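PDB 7KCT: 2-oxoglutarate carboxylase small subunit from Hydrogenobacter thermophilus, which is a biotin carboxylase-type subunit with an ATP-grasp domain and binds adenosine-5'-diphosphate, bicarbonate and magnesium. Local coordinates for residues C24-I27 and R28-E32. Sequence-based numbering, arbitrary orientation.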
loop_
_atom_site.group_PDB
_atom_site.type_symbol
_atom_site.label_atom_id
_atom_site.label_comp_id
_atom_site.label_asym_id
_atom_site.label_seq_id
_atom_site.Cartn_x
_atom_site.Cartn_y
_atom_site.Cartn_z
ATOM N N CYS A 24 -0.766 9.031 13.326
ATOM C CA CYS A 24 -0.333 9.228 11.945
ATOM C C CYS A 24 -1.466 9.005 10.958
ATOM O O CYS A 24 -1.616 9.772 9.996
ATOM C CB CYS A 24 0.857 8.320 11.617
ATOM S SG CYS A 24 2.364 8.767 12.566
ATOM N N ARG A 25 -2.266 7.970 11.180
ATOM C CA ARG A 25 -3.429 7.673 10.343
ATOM C C ARG A 25 -4.412 8.829 10.304
ATOM O O ARG A 25 -4.943 9.183 9.238
ATOM C CB ARG A 25 -4.093 6.398 10.887
ATOM C CG ARG A 25 -5.477 6.136 10.328
ATOM C CD ARG A 25 -5.372 5.544 8.941
ATOM N NE ARG A 25 -6.651 5.258 8.297
ATOM C CZ ARG A 25 -7.276 6.076 7.470
ATOM N NH1 ARG A 25 -6.770 7.281 7.203
ATOM N NH2 ARG A 25 -8.405 5.662 6.893
ATOM N N VAL A 26 -4.698 9.418 11.454
ATOM C CA VAL A 26 -5.596 10.562 11.477
ATOM C C VAL A 26 -4.952 11.784 10.822
ATOM O O VAL A 26 -5.610 12.519 10.076
ATOM C CB VAL A 26 -6.024 10.845 12.931
ATOM C CG1 VAL A 26 -6.798 12.148 13.028
ATOM C CG2 VAL A 26 -6.866 9.642 13.488
ATOM N N ILE A 27 -3.680 12.058 11.136
ATOM C CA ILE A 27 -2.987 13.189 10.526
ATOM C C ILE A 27 -3.025 13.100 9.016
ATOM O O ILE A 27 -3.228 14.106 8.330
ATOM C CB ILE A 27 -1.537 13.330 11.028
ATOM C CG1 ILE A 27 -1.562 13.792 12.458
ATOM C CG2 ILE A 27 -0.767 14.341 10.129
ATOM C CD1 ILE A 27 -0.302 13.623 13.208
ATOM N N ARG A 28 -2.834 11.909 8.468
ATOM C CA ARG A 28 -2.859 11.753 7.019
ATOM C C ARG A 28 -4.229 12.091 6.427
ATOM O O ARG A 28 -4.314 12.703 5.355
ATOM C CB ARG A 28 -2.486 10.319 6.617
ATOM C CG ARG A 28 -2.587 10.101 5.105
ATOM C CD ARG A 28 -1.827 8.890 4.518
ATOM N NE ARG A 28 -0.477 8.781 5.048
ATOM C CZ ARG A 28 0.520 9.617 4.783
ATOM N NH1 ARG A 28 0.331 10.634 3.968
ATOM N NH2 ARG A 28 1.702 9.451 5.362
ATOM N N ALA A 29 -5.299 11.620 7.072
ATOM C CA ALA A 29 -6.657 11.926 6.626
ATOM C C ALA A 29 -6.908 13.422 6.633
ATOM O O ALA A 29 -7.544 13.949 5.714
ATOM C CB ALA A 29 -7.683 11.201 7.505
ATOM N N CYS A 30 -6.420 14.119 7.675
ATOM C CA CYS A 30 -6.552 15.568 7.766
ATOM C C CYS A 30 -5.788 16.287 6.654
ATOM O O CYS A 30 -6.291 17.258 6.081
ATOM C CB CYS A 30 -6.061 16.067 9.130
ATOM S SG CYS A 30 -7.105 15.653 10.548
ATOM N N LYS A 31 -4.573 15.845 6.349
ATOM C CA LYS A 31 -3.801 16.506 5.305
ATOM C C LYS A 31 -4.482 16.355 3.952
ATOM O O LYS A 31 -4.566 17.318 3.180
ATOM C CB LYS A 31 -2.398 15.928 5.244
ATOM C CG LYS A 31 -1.481 16.388 6.384
ATOM C CD LYS A 31 -0.141 15.581 6.324
ATOM C CE LYS A 31 0.784 16.116 5.245
ATOM N NZ LYS A 31 1.427 17.456 5.586
ATOM N N GLU A 32 -5.022 15.163 3.676
ATOM C CA GLU A 32 -5.708 14.958 2.402
ATOM C C GLU A 32 -6.945 15.848 2.297
ATOM O O GLU A 32 -7.269 16.320 1.209
ATOM C CB GLU A 32 -6.077 13.483 2.206
ATOM C CG GLU A 32 -4.856 12.562 1.956
ATOM C CD GLU A 32 -5.218 11.060 1.885
ATOM O OE1 GLU A 32 -6.429 10.767 2.017
ATOM O OE2 GLU A 32 -4.314 10.178 1.704
#
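The amide N of Arg-28 donates to the carbonyl O of Cys-24 at 2.9 Å, the shortest of four successive i to i+4 bonds. Cys-30 N donates to Val-26 O at 3.0 Å. Lys-31 N bonds to Ile-27 O, also at 3.0 Å. Ala-29 N to Arg-25 O is longer, at 3.3 Å. Side chains one turn apart also touch. Lys-31 CD lies 4.1 Å from Ile-27 CG2, and the two side chains cross at a slant. CG2 of Ile-27 stands anti to the backbone N, beside the carbonyl carbon, where it touches Lys-31 CD. Val-26 CG1 packs on Cys-30 SG at 4.3 Å. This is one continuous helix, 20-32, the connection between parallel strands 13-16 and 36-41 in a beta-alpha-beta unit of the Rossmann-like biotin carboxylase N-terminal domain. Val-26, Ile-27 and Cys-30 pack on the parallel sheet, and helix 316-324 lies against Val-26, Ala-29 and Cys-30. The Arg-25 chain bends at chi2 (79°), and NH1 comes within 4.0 Å of Ala-29 CB. Arg-25 NH2 forms salt bridges with Glu-309 and Asp-315. Arg-28 and Lys-31 reach the second subunit: Arg-28 NH2 hydrogen-bonds to Thr-417 of the second subunit, and Lys-31 NZ forms a salt bridge with Glu-416 of that subunit.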